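Uncharacterized protein MTH_862 (Methanothermobacter thermautotrophicus, PDB 2R47) is of unknown function, an archaeal protein of the DUF2124 family whose two copies associate in the crystal. Local coordinates at residues N84-G92 / A113-C124. Sequence-based numbering, arbitrary orientation. Where two conformers were deposited one is given.
Sequences NVDVLVLLG and ALEEGGELMGLC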
ATOM      1  N   ASN A  84      -5.160  22.020   8.815  1.00 23.18           N
ATOM      2  CA  ASN A  84      -4.371  22.154   7.619  1.00 22.19           C
ATOM      3  C   ASN A  84      -2.953  21.612   7.841  1.00 19.56           C
ATOM      4  O   ASN A  84      -2.548  21.268   8.983  1.00 18.60           O
ATOM      5  CB  ASN A  84      -4.466  23.565   7.003  1.00 23.52           C
ATOM      6  CG  ASN A  84      -3.853  24.593   7.834  1.00 25.69           C
ATOM      7  OD1 ASN A  84      -3.991  25.789   7.544  1.00 29.38           O
ATOM      8  ND2 ASN A  84      -3.184  24.182   8.881  1.00 24.01           N
ATOM      9  N   VAL A  85      -2.222  21.488   6.746  1.00 17.51           N
ATOM     10  CA  VAL A  85      -0.970  20.758   6.779  1.00 16.97           C
ATOM     11  C   VAL A  85       0.104  21.592   6.167  1.00 16.64           C
ATOM     12  O   VAL A  85      -0.193  22.509   5.394  1.00 16.58           O
ATOM     13  CB  VAL A  85      -1.106  19.404   6.002  1.00 16.62           C
ATOM     14  CG1 VAL A  85      -2.213  18.548   6.629  1.00 18.46           C
ATOM     15  CG2 VAL A  85      -1.485  19.666   4.527  1.00 18.33           C
ATOM     16  N   ASP A  86       1.359  21.317   6.495  1.00 17.67           N
ATOM     17  CA  ASP A  86       2.427  22.054   5.833  0.60 18.78           C
ATOM     18  C   ASP A  86       2.994  21.315   4.611  1.00 17.43           C
ATOM     19  O   ASP A  86       3.742  21.885   3.837  1.00 17.16           O
ATOM     20  CB  ASP A  86       3.496  22.549   6.826  0.60 20.32           C
ATOM     21  CG  ASP A  86       4.090  21.428   7.638  0.60 23.56           C
ATOM     22  OD1 ASP A  86       4.592  20.494   7.012  0.60 25.35           O
ATOM     23  OD2 ASP A  86       4.059  21.471   8.888  0.60 24.06           O
ATOM     24  N   VAL A  87       2.608  20.049   4.427  1.00 16.61           N
ATOM     25  CA  VAL A  87       2.821  19.384   3.113  1.00 16.48           C
ATOM     26  C   VAL A  87       1.523  18.677   2.752  1.00 15.41           C
ATOM     27  O   VAL A  87       0.992  17.879   3.555  1.00 15.86           O
ATOM     28  CB  VAL A  87       3.943  18.290   3.121  1.00 16.47           C
ATOM     29  CG1 VAL A  87       4.069  17.617   1.711  1.00 17.25           C
ATOM     30  CG2 VAL A  87       5.299  18.903   3.501  1.00 18.77           C
ATOM     31  N   LEU A  88       1.012  18.955   1.561  1.00 14.95           N
ATOM     32  CA  LEU A  88      -0.161  18.262   1.095  1.00 14.85           C
ATOM     33  C   LEU A  88       0.291  17.328  -0.016  1.00 14.61           C
ATOM     34  O   LEU A  88       0.834  17.778  -1.006  1.00 14.80           O
ATOM     35  CB  LEU A  88      -1.223  19.241   0.594  1.00 16.15           C
ATOM     36  CG  LEU A  88      -2.511  18.615   0.026  1.00 15.69           C
ATOM     37  CD1 LEU A  88      -3.234  17.611   0.950  1.00 15.32           C
ATOM     38  CD2 LEU A  88      -3.462  19.757  -0.445  1.00 15.00           C
ATOM     39  N   VAL A  89       0.035  16.023   0.149  1.00 13.75           N
ATOM     40  CA  VAL A  89       0.458  15.035  -0.816  1.00 14.05           C
ATOM     41  C   VAL A  89      -0.795  14.550  -1.564  1.00 13.45           C
ATOM     42  O   VAL A  89      -1.699  13.894  -0.983  1.00 15.06           O
ATOM     43  CB  VAL A  89       1.209  13.815  -0.119  1.00 13.38           C
ATOM     44  CG1 VAL A  89       1.666  12.783  -1.203  1.00 15.10           C
ATOM     45  CG2 VAL A  89       2.372  14.318   0.814  1.00 16.43           C
ATOM     46  N   LEU A  90      -0.861  14.866  -2.849  1.00 12.73           N
ATOM     47  CA  LEU A  90      -1.943  14.351  -3.700  1.00 13.88           C
ATOM     48  C   LEU A  90      -1.525  12.966  -4.200  1.00 14.56           C
ATOM     49  O   LEU A  90      -0.398  12.793  -4.714  1.00 16.16           O
ATOM     50  CB  LEU A  90      -2.164  15.273  -4.911  1.00 13.79           C
ATOM     51  CG  LEU A  90      -2.454  16.746  -4.540  1.00 14.85           C
ATOM     52  CD1 LEU A  90      -2.709  17.577  -5.901  1.00 14.19           C
ATOM     53  CD2 LEU A  90      -3.595  16.845  -3.524  1.00 14.47           C
ATOM     54  N   LEU A  91      -2.442  12.009  -4.095  1.00 15.41           N
ATOM     55  CA  LEU A  91      -2.217  10.642  -4.566  1.00 14.99           C
ATOM     56  C   LEU A  91      -2.736  10.479  -5.979  1.00 16.61           C
ATOM     57  O   LEU A  91      -3.712  11.159  -6.386  1.00 17.00           O
ATOM     58  CB  LEU A  91      -2.826   9.626  -3.555  1.00 15.09           C
ATOM     59  CG  LEU A  91      -2.175   9.820  -2.160  1.00 15.36           C
ATOM     60  CD1 LEU A  91      -2.896   8.923  -1.123  1.00 14.94           C
ATOM     61  CD2 LEU A  91      -0.678   9.479  -2.131  1.00 18.60           C
ATOM     62  N   GLY A  92      -2.066   9.614  -6.763  1.00 17.27           N
ATOM     63  CA  GLY A  92      -2.358   9.513  -8.177  1.00 18.13           C
ATOM     64  C   GLY A  92      -3.807   9.243  -8.593  1.00 18.30           C
ATOM     65  O   GLY A  92      -4.248   9.712  -9.657  1.00 19.39           O
ATOM     66  N   ALA A 113      -6.595  23.148   2.533  1.00 22.10           N
ATOM     67  CA  ALA A 113      -5.903  22.204   3.398  1.00 22.26           C
ATOM     68  C   ALA A 113      -4.415  22.489   3.494  1.00 23.05           C
ATOM     69  O   ALA A 113      -3.798  22.095   4.478  1.00 24.96           O
ATOM     70  CB  ALA A 113      -6.094  20.768   2.892  1.00 21.17           C
ATOM     71  N   LEU A 114      -3.837  23.153   2.491  1.00 22.37           N
ATOM     72  CA  LEU A 114      -2.393  23.426   2.565  1.00 22.07           C
ATOM     73  C   LEU A 114      -2.169  24.778   3.207  1.00 21.97           C
ATOM     74  O   LEU A 114      -2.681  25.788   2.704  1.00 21.56           O
ATOM     75  CB  LEU A 114      -1.752  23.366   1.169  1.00 22.63           C
ATOM     76  CG  LEU A 114      -0.219  23.477   1.120  1.00 21.89           C
ATOM     77  CD1 LEU A 114       0.508  22.383   1.959  1.00 18.41           C
ATOM     78  CD2 LEU A 114       0.256  23.471  -0.384  1.00 19.47           C
ATOM     79  N   GLU A 115      -1.416  24.829   4.312  1.00 23.61           N
ATOM     80  CA  GLU A 115      -1.189  26.125   4.940  1.00 24.99           C
ATOM     81  C   GLU A 115      -0.414  27.063   3.969  1.00 25.21           C
ATOM     82  O   GLU A 115       0.358  26.593   3.112  1.00 24.85           O
ATOM     83  CB  GLU A 115      -0.496  25.960   6.308  1.00 26.08           C
ATOM     84  CG  GLU A 115       0.942  25.734   6.242  1.00 26.77           C
ATOM     85  CD  GLU A 115       1.584  25.648   7.626  1.00 26.07           C
ATOM     86  OE1 GLU A 115       0.997  25.140   8.607  1.00 26.24           O
ATOM     87  OE2 GLU A 115       2.698  26.137   7.725  1.00 30.03           O
ATOM     88  N   GLU A 116      -0.613  28.378   4.088  1.00 24.75           N
ATOM     89  CA  GLU A 116       0.093  29.307   3.204  1.00 25.38           C
ATOM     90  C   GLU A 116       1.597  29.083   3.364  1.00 23.91           C
ATOM     91  O   GLU A 116       2.069  28.874   4.481  1.00 23.51           O
ATOM     92  CB  GLU A 116      -0.246  30.788   3.531  1.00 26.71           C
ATOM     93  CG  GLU A 116       0.192  31.700   2.376  1.00 33.23           C
ATOM     94  CD  GLU A 116      -0.248  31.135   1.000  1.00 43.98           C
ATOM     95  OE1 GLU A 116      -1.482  31.123   0.739  1.00 47.34           O
ATOM     96  OE2 GLU A 116       0.621  30.674   0.193  1.00 47.11           O
ATOM     97  N   GLY A 117       2.337  29.124   2.257  1.00 23.01           N
ATOM     98  CA  GLY A 117       3.766  28.789   2.251  1.00 22.40           C
ATOM     99  C   GLY A 117       4.126  27.301   2.335  1.00 22.86           C
ATOM    100  O   GLY A 117       5.314  26.955   2.393  1.00 22.31           O
ATOM    101  N   GLY A 118       3.121  26.422   2.360  1.00 21.62           N
ATOM    102  CA  GLY A 118       3.370  24.979   2.492  1.00 20.04           C
ATOM    103  C   GLY A 118       3.761  24.356   1.149  1.00 20.29           C
ATOM    104  O   GLY A 118       3.789  25.041   0.134  1.00 18.73           O
ATOM    105  N   GLU A 119       4.113  23.071   1.142  1.00 18.87           N
ATOM    106  CA  GLU A 119       4.595  22.409  -0.064  0.60 19.90           C
ATOM    107  C   GLU A 119       3.478  21.545  -0.645  1.00 19.36           C
ATOM    108  O   GLU A 119       2.794  20.850   0.118  1.00 19.75           O
ATOM    109  CB  GLU A 119       5.789  21.533   0.309  0.60 20.11           C
ATOM    110  CG  GLU A 119       6.247  20.528  -0.732  0.60 22.11           C
ATOM    111  CD  GLU A 119       7.589  19.902  -0.393  0.60 22.87           C
ATOM    112  OE1 GLU A 119       8.466  20.622   0.127  0.60 29.16           O
ATOM    113  OE2 GLU A 119       7.783  18.698  -0.647  0.60 26.12           O
ATOM    114  N   LEU A 120       3.324  21.575  -1.972  1.00 18.27           N
ATOM    115  CA  LEU A 120       2.395  20.704  -2.638  1.00 17.09           C
ATOM    116  C   LEU A 120       3.215  19.570  -3.264  1.00 17.61           C
ATOM    117  O   LEU A 120       4.140  19.816  -4.052  1.00 17.24           O
ATOM    118  CB  LEU A 120       1.624  21.454  -3.719  1.00 17.53           C
ATOM    119  CG  LEU A 120       0.603  20.620  -4.490  1.00 14.66           C
ATOM    120  CD1 LEU A 120      -0.483  20.112  -3.442  1.00 16.76           C
ATOM    121  CD2 LEU A 120       0.040  21.403  -5.743  1.00 17.48           C
ATOM    122  N   MET A 121       2.835  18.336  -2.957  1.00 16.97           N
ATOM    123  CA  MET A 121       3.495  17.175  -3.522  1.00 19.17           C
ATOM    124  C   MET A 121       2.521  16.209  -4.185  1.00 18.61           C
ATOM    125  O   MET A 121       1.332  16.204  -3.880  1.00 18.36           O
ATOM    126  CB  MET A 121       4.245  16.417  -2.420  1.00 18.32           C
ATOM    127  CG  MET A 121       5.454  17.170  -1.917  1.00 22.90           C
ATOM    128  SD  MET A 121       6.458  16.206  -0.761  1.00 25.98           S
ATOM    129  CE  MET A 121       6.336  14.524  -1.466  1.00 29.79           C
ATOM    130  N   GLY A 122       3.055  15.404  -5.094  1.00 17.68           N
ATOM    131  CA  GLY A 122       2.339  14.268  -5.620  1.00 18.67           C
ATOM    132  C   GLY A 122       3.101  12.974  -5.458  1.00 18.29           C
ATOM    133  O   GLY A 122       4.331  12.901  -5.654  1.00 18.78           O
ATOM    134  N   LEU A 123       2.376  11.920  -5.159  1.00 18.18           N
ATOM    135  CA  LEU A 123       2.992  10.621  -5.053  1.00 18.64           C
ATOM    136  C   LEU A 123       2.130   9.753  -5.949  1.00 18.35           C
ATOM    137  O   LEU A 123       0.929   9.638  -5.727  1.00 16.71           O
ATOM    138  CB  LEU A 123       2.868  10.173  -3.602  1.00 20.86           C
ATOM    139  CG  LEU A 123       3.792   9.194  -2.936  1.00 24.62           C
ATOM    140  CD1 LEU A 123       5.217   9.735  -2.968  1.00 28.77           C
ATOM    141  CD2 LEU A 123       3.303   9.064  -1.450  1.00 21.94           C
ATOM    142  N   CYS A 124       2.697   9.197  -7.021  1.00 17.08           N
ATOM    143  CA  CYS A 124       1.859   8.416  -7.924  1.00 17.46           C
ATOM    144  C   CYS A 124       2.643   7.240  -8.535  1.00 17.04           C
ATOM    145  O   CYS A 124       3.837   7.075  -8.283  1.00 14.45           O
ATOM    146  CB  CYS A 124       1.281   9.323  -9.042  1.00 18.13           C
ATOM    147  SG  CYS A 124       2.534  10.090 -10.103  1.00 20.31           S
TER
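Leu88 is held through both its backbone N and its carbonyl O: the N donates to Glu119 O at 3.0 Å, and the O takes the N-H of Met121 at 2.8 Å, almost straight (171°). Leu90 repeats the pattern with Met121 O and Leu123 N, a parallel pairing of strands 88-91 and 118-124; the bond from Gly92 N to Leu123 O is weak. On one face, Met121 SD lies against Val87 CG1 (3.7 Å), and Leu123 CB packs on Val89 CG1, the methyl set anti to the backbone N (chi1 -179°). On the other, Leu114 CD1 reaches Leu88 CB (3.8 Å) and Leu120 CD1 meets Leu90 CG. At the Ala113 end, where the helix gives way to strand 114-115, Val85 N bonds to Ala113 O and Val85 O to Glu115 N. With CG between its own N and carbonyl carbon (chi1 80°), the otherwise extended Glu115 side chain lays CG 3.5 Å from Val85 O and CD beside Asp86 CB (3.7 Å); an alanine here would probably leave Asp86 CB without that packing. A type II turn, Glu115 to Gly118, carries the chain to Glu119 N, which bonds to Asp86 O. Farther out, strand 28-33 flanks Val87 and Val89, and Phe19 of helix 11-22 covers Val89, Met121 and Leu123. Helix 103-113 lies in the connection between the strands, making this a beta-alpha-beta crossover in the mixed central sheet. Asp86 OD2 and Glu115 OE1, 4.8 Å apart, may repel mildly if both are ionised, while the N-H groups of Glu27 and Arg28, bonded to Asp86 OD2, probably offset its charge.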